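Local coordinates for protein GTN Reductase (Agrobacterium tumefaciens, PDB 5N6G) that probably reduces activated carbon-carbon double bonds with hydride delivered through its bound flavin mononucleotide, as other Old Yellow Enzyme ene-reductases do, at residues 349-352 / 353-356; 39-42 / 43-47. All blocks are in the same frame, centred on the assembly; numbering follows the deposited sequence.

Contact 1. Residues 349-352 / 353-356; sequences APNQ and PTFY. With FMN (flavin mononucleotide), chain B; 8OZ (2-Phenylacrylic acid), chain C.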
loop_
_atom_site.group_PDB
_atom_site.type_symbol
_atom_site.label_atom_id
_atom_site.label_comp_id
_atom_site.label_asym_id
_atom_site.label_seq_id
_atom_site.Cartn_x
_atom_site.Cartn_y
_atom_site.Cartn_z
ATOM N N ALA A 349 18.767 13.456 -4.662
ATOM C CA ALA A 349 18.307 12.570 -5.731
ATOM C C ALA A 349 18.290 11.107 -5.257
ATOM O O ALA A 349 19.244 10.654 -4.604
ATOM C CB ALA A 349 19.215 12.690 -6.949
ATOM N N PRO A 350 17.252 10.331 -5.573
ATOM C CA PRO A 350 17.248 8.921 -5.168
ATOM C C PRO A 350 18.258 8.103 -5.963
ATOM O O PRO A 350 18.528 8.368 -7.137
ATOM C CB PRO A 350 15.810 8.459 -5.462
ATOM C CG PRO A 350 15.048 9.684 -5.799
ATOM C CD PRO A 350 16.029 10.679 -6.308
ATOM N N ASN A 351 18.815 7.088 -5.302
ATOM C CA ASN A 351 19.752 6.143 -5.910
ATOM C C ASN A 351 19.014 4.829 -6.163
ATOM O O ASN A 351 18.886 3.986 -5.268
ATOM C CB ASN A 351 20.967 5.950 -5.008
ATOM C CG ASN A 351 22.006 5.014 -5.613
ATOM O OD1 ASN A 351 22.151 3.866 -5.188
ATOM N ND2 ASN A 351 22.726 5.501 -6.622
ATOM N N GLN A 352 18.515 4.653 -7.389
ATOM C CA GLN A 352 17.703 3.479 -7.694
ATOM C C GLN A 352 18.400 2.156 -7.398
ATOM O O GLN A 352 17.719 1.220 -6.937
ATOM C CB GLN A 352 17.260 3.523 -9.163
ATOM C CG GLN A 352 16.105 2.581 -9.493
ATOM C CD GLN A 352 16.547 1.144 -9.739
ATOM O OE1 GLN A 352 17.706 0.881 -10.066
ATOM N NE2 GLN A 352 15.617 0.206 -9.581
ATOM N N PRO A 353 19.702 1.996 -7.631
ATOM C CA PRO A 353 20.347 0.697 -7.365
ATOM C C PRO A 353 20.287 0.241 -5.922
ATOM O O PRO A 353 20.524 -0.946 -5.667
ATOM C CB PRO A 353 21.796 0.929 -7.799
ATOM C CG PRO A 353 21.710 2.008 -8.815
ATOM C CD PRO A 353 20.592 2.907 -8.375
ATOM N N THR A 354 20.035 1.137 -4.964
ATOM C CA THR A 354 19.922 0.741 -3.566
ATOM C C THR A 354 18.483 0.807 -3.065
ATOM O O THR A 354 18.240 0.781 -1.852
ATOM C CB THR A 354 20.859 1.588 -2.690
ATOM O OG1 THR A 354 20.650 2.987 -2.928
ATOM C CG2 THR A 354 22.313 1.244 -2.978
ATOM N N PHE A 355 17.505 0.859 -3.972
ATOM C CA PHE A 355 16.114 0.822 -3.523
ATOM C C PHE A 355 15.810 -0.485 -2.798
ATOM O O PHE A 355 15.157 -0.477 -1.746
ATOM C CB PHE A 355 15.138 0.977 -4.696
ATOM C CG PHE A 355 14.964 2.399 -5.209
ATOM C CD1 PHE A 355 15.666 3.466 -4.676
ATOM C CD2 PHE A 355 14.073 2.648 -6.235
ATOM C CE1 PHE A 355 15.493 4.762 -5.165
ATOM C CE2 PHE A 355 13.888 3.936 -6.725
ATOM C CZ PHE A 355 14.607 4.999 -6.193
ATOM N N TYR A 356 16.279 -1.617 -3.335
ATOM C CA TYR A 356 15.835 -2.930 -2.871
ATOM C C TYR A 356 16.999 -3.731 -2.327
ATOM O O TYR A 356 17.991 -3.942 -3.032
ATOM C CB TYR A 356 15.177 -3.720 -4.000
ATOM C CG TYR A 356 14.118 -2.936 -4.717
ATOM C CD1 TYR A 356 12.924 -2.640 -4.091
ATOM C CD2 TYR A 356 14.317 -2.482 -6.006
ATOM C CE1 TYR A 356 11.950 -1.913 -4.728
ATOM C CE2 TYR A 356 13.353 -1.755 -6.652
ATOM C CZ TYR A 356 12.173 -1.474 -6.010
ATOM O OH TYR A 356 11.195 -0.753 -6.643
HETATM N N1 FMN B . 3.561 0.901 -3.490
HETATM C C2 FMN B . 2.829 0.227 -2.544
HETATM O O2 FMN B . 1.583 0.334 -2.477
HETATM N N3 FMN B . 3.479 -0.564 -1.622
HETATM C C4 FMN B . 4.840 -0.796 -1.571
HETATM O O4 FMN B . 5.327 -1.486 -0.675
HETATM C C4A FMN B . 5.601 -0.108 -2.590
HETATM N N5 FMN B . 6.903 -0.248 -2.590
HETATM C C5A FMN B . 7.631 0.539 -3.466
HETATM C C6 FMN B . 9.019 0.490 -3.400
HETATM C C7 FMN B . 9.799 1.340 -4.172
HETATM C C7M FMN B . 11.300 1.270 -4.042
HETATM C C8 FMN B . 9.189 2.254 -5.038
HETATM C C8M FMN B . 10.002 3.232 -5.841
HETATM C C9 FMN B . 7.799 2.293 -5.127
HETATM C C9A FMN B . 7.020 1.447 -4.338
HETATM N N10 FMN B . 5.612 1.543 -4.321
HETATM C C10 FMN B . 4.872 0.758 -3.480
HETATM C "C1'" FMN B . 4.977 2.626 -5.085
HETATM C "C2'" FMN B . 5.092 3.953 -4.344
HETATM O "O2'" FMN B . 4.339 3.919 -3.126
HETATM C "C3'" FMN B . 4.627 5.148 -5.176
HETATM O "O3'" FMN B . 3.290 4.930 -5.620
HETATM C "C4'" FMN B . 5.502 5.422 -6.398
HETATM O "O4'" FMN B . 6.876 5.512 -6.011
HETATM C "C5'" FMN B . 5.067 6.666 -7.151
HETATM O "O5'" FMN B . 5.201 7.833 -6.315
HETATM P P FMN B . 6.397 8.925 -6.446
HETATM O O1P FMN B . 6.250 9.520 -7.830
HETATM O O2P FMN B . 7.685 8.129 -6.326
HETATM O O3P FMN B . 6.154 9.877 -5.333
HETATM C C4 8OZ C . 8.302 -2.435 -5.636
HETATM C C5 8OZ C . 8.954 -3.624 -5.408
HETATM C C6 8OZ C . 8.292 -4.656 -4.780
HETATM C C7 8OZ C . 6.984 -4.495 -4.363
HETATM C C8 8OZ C . 3.928 -2.403 -4.879
HETATM C C 8OZ C . 4.638 -3.511 -2.808
HETATM O O 8OZ C . 2.861 -2.079 -4.416
HETATM C C1 8OZ C . 4.954 -3.080 -4.020
HETATM C C2 8OZ C . 6.322 -3.292 -4.571
HETATM C C3 8OZ C . 6.991 -2.264 -5.228
HETATM O O1 8OZ C . 4.238 -2.205 -6.137
HETATM O O HOH W 1 12.286 0.657 -9.091
#
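Gln352 lays its CA over the centre of the Phe355 ring, 3.5 Å from the centroid and only 10° off the normal, a CH-pi contact. In the plane of the same ring, at its edge, Pro350 CB comes 3.7 Å from CE1, so a flat aromatic suits a slot that is filled over a face and at the rim. Phe355 CD2 lies 3.8 Å from the flavin methyl C7M. Tyr356 reaches further in: its OH lies 3.3 Å from C7M and 3.5 Å from C4 of the 2-phenylacrylic acid, and a water links this hydroxyl with Gln352 NE2, to which its bond is weak. Behind these side chains the backbone is curled by bonds from Thr354 N to Asn351 O and from Phe355 N to Gln352 O, the latter 3.0 Å long. Pro353, with no N-H to leave unpaired, fits the start of this turn. Swung anti to the backbone N (chi1 -178°), the Asn351 side chain puts OD1 2.9 Å from Thr354 OG1. Further out, Arg28 NH2 bonds Thr354 O and Arg26 NE bonds Phe355 O. Such a 3-10-like turn here carries the dimethylbenzene-side wall of the flavin and substrate pocket in an Old Yellow Enzyme TIM barrel.

Contact 2. Residues 39-42 / 43-47; sequences ATYY and EQRAT
Ala39 accepts the Glu43 N-H through its carbonyl in a regular helical bond of 2.9 Å, and its small methyl comes within 3.9 Å of Glu43 OE2. Glu43 is partly exposed, a reasonable place for a carboxylate on a helix flank. One step on, Thr40 O takes the N-H of Gln44, while the Thr40 methyl CG2 lies 3.7 Å from Gln44 NE2, the two side chains slanting past each other.

Tyr41 meets Arg45 twice, through its ring and its carbonyl. Its ring, anti to the backbone N (chi1 166°), offers CD1 to one face of the Arg45 guanidinium, 3.5 Å from NH1, with the two planes 30° apart. The same NH1 bonds Tyr41 O at 3.0 Å, in the carbonyl plane and on a lone pair, and Gln44 OE1 at 2.9 Å, near the guanidinium plane. Arg45 NE and NH2 are taken by the carbonyls of Phe331 and Ile332, so the buried group is gripped by four bonds that fix its rotation. A long cationic side chain suits a spot where carbonyls at a helix end would probably attract positive charge.

Tyr42 O accepts Arg45 N, a bond that spans three residues instead of four. The chain then leaves through a type I turn from Glu43 to Ala46. Tyr41 CD2 lies over one face of the Tyr42 ring.

The tyrosines end in separate places: Tyr41 OH bonds Arg26 and its ring stacks on Tyr363, whereas Tyr42 OH bonds Glu54. Helix 36-43 is packed against helix 74-89 through Ala39 and Tyr42, and against barrel strand 50-57 through Tyr42; Tyr41, with Arg45 from the loop beyond the helix, packs on strand 19-21.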
loop_
_atom_site.group_PDB
_atom_site.type_symbol
_atom_site.label_atom_id
_atom_site.label_comp_id
_atom_site.label_asym_id
_atom_site.label_seq_id
_atom_site.Cartn_x
_atom_site.Cartn_y
_atom_site.Cartn_z
ATOM N N ALA A 39 14.168 0.614 12.160
ATOM C CA ALA A 39 13.663 1.626 13.080
ATOM C C ALA A 39 14.319 2.970 12.825
ATOM O O ALA A 39 13.644 4.005 12.825
ATOM C CB ALA A 39 13.870 1.195 14.529
ATOM N N THR A 40 15.623 2.981 12.582
ATOM C CA THR A 40 16.286 4.241 12.271
ATOM C C THR A 40 15.670 4.875 11.031
ATOM O O THR A 40 15.398 6.078 10.998
ATOM C CB THR A 40 17.776 3.985 12.071
ATOM O OG1 THR A 40 18.292 3.470 13.298
ATOM C CG2 THR A 40 18.542 5.258 11.667
ATOM N N TYR A 41 15.464 4.068 9.996
ATOM C CA TYR A 41 14.933 4.555 8.728
ATOM C C TYR A 41 13.601 5.262 8.911
ATOM O O TYR A 41 13.394 6.365 8.384
ATOM C CB TYR A 41 14.785 3.374 7.778
ATOM C CG TYR A 41 13.956 3.550 6.526
ATOM C CD1 TYR A 41 14.421 4.287 5.450
ATOM C CD2 TYR A 41 12.738 2.895 6.387
ATOM C CE1 TYR A 41 13.667 4.391 4.284
ATOM C CE2 TYR A 41 11.993 2.987 5.226
ATOM C CZ TYR A 41 12.482 3.737 4.179
ATOM O OH TYR A 41 11.762 3.805 3.021
ATOM N N TYR A 42 12.663 4.634 9.631
ATOM C CA TYR A 42 11.361 5.269 9.801
ATOM C C TYR A 42 11.445 6.477 10.732
ATOM O O TYR A 42 10.777 7.495 10.498
ATOM C CB TYR A 42 10.324 4.268 10.309
ATOM C CG TYR A 42 9.813 3.355 9.228
ATOM C CD1 TYR A 42 8.996 3.841 8.217
ATOM C CD2 TYR A 42 10.148 2.007 9.201
ATOM C CE1 TYR A 42 8.513 2.996 7.208
ATOM C CE2 TYR A 42 9.668 1.170 8.211
ATOM C CZ TYR A 42 8.861 1.671 7.207
ATOM O OH TYR A 42 8.364 0.831 6.217
ATOM N N GLU A 43 12.267 6.394 11.779
ATOM C CA GLU A 43 12.383 7.511 12.709
ATOM C C GLU A 43 12.951 8.746 12.015
ATOM O O GLU A 43 12.582 9.876 12.365
ATOM C CB GLU A 43 13.251 7.106 13.911
ATOM C CG GLU A 43 12.557 6.047 14.804
ATOM C CD GLU A 43 13.511 5.317 15.755
ATOM O OE1 GLU A 43 14.732 5.602 15.749
ATOM O OE2 GLU A 43 13.028 4.449 16.521
ATOM N N GLN A 44 13.837 8.552 11.027
ATOM C CA GLN A 44 14.423 9.661 10.271
ATOM C C GLN A 44 13.376 10.458 9.511
ATOM O O GLN A 44 13.622 11.639 9.171
ATOM C CB GLN A 44 15.441 9.115 9.271
ATOM C CG GLN A 44 16.771 8.729 9.881
ATOM C CD GLN A 44 17.755 8.214 8.845
ATOM O OE1 GLN A 44 17.394 7.961 7.697
ATOM N NE2 GLN A 44 18.999 8.065 9.250
ATOM N N ARG A 45 12.239 9.821 9.209
ATOM C CA ARG A 45 11.181 10.368 8.368
ATOM C C ARG A 45 9.904 10.708 9.140
ATOM O O ARG A 45 8.876 11.014 8.530
ATOM C CB ARG A 45 10.902 9.381 7.240
ATOM C CG ARG A 45 12.095 9.290 6.300
ATOM C CD ARG A 45 12.183 7.983 5.484
ATOM N NE ARG A 45 13.326 8.124 4.591
ATOM C CZ ARG A 45 14.592 8.009 4.955
ATOM N NH1 ARG A 45 14.897 7.692 6.215
ATOM N NH2 ARG A 45 15.554 8.229 4.063
ATOM N N ALA A 46 9.969 10.750 10.462
ATOM C CA ALA A 46 8.790 10.888 11.299
ATOM C C ALA A 46 8.207 12.293 11.312
ATOM O O ALA A 46 7.174 12.492 11.968
ATOM C CB ALA A 46 9.122 10.467 12.732
ATOM N N THR A 47 8.838 13.269 10.649
ATOM C CA THR A 47 8.178 14.560 10.471
ATOM C C THR A 47 7.112 14.533 9.380
ATOM O O THR A 47 6.334 15.496 9.281
ATOM C CB THR A 47 9.192 15.681 10.181
ATOM O OG1 THR A 47 9.998 15.353 9.044
ATOM C CG2 THR A 47 10.070 15.918 11.382
#

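Overall arrangement
The centres of the two contacts are about 17 Å apart and their nearest atoms about 7 Å, so they do not touch, yet common neighbours join them. Arg26 bonds the backbone of 353-356 and the hydroxyl of Tyr41; helix 329-333 is touched by Pro350 and Phe355 of contact 1, and its Phe331 and Ile332 carbonyls are bonded by Arg45 of contact 2. Contact 1 is a surface loop turn in which Phe355 touches the flavin and Tyr356 touches both flavin and 2-phenylacrylic acid. Contact 2 is largely buried, at the end of the helix that joins barrel strands 19-21 and 50-57, where Arg45 is held by carbonyl oxygens beside the Tyr41 ring, while Tyr42 packs elsewhere and no ligand is touched.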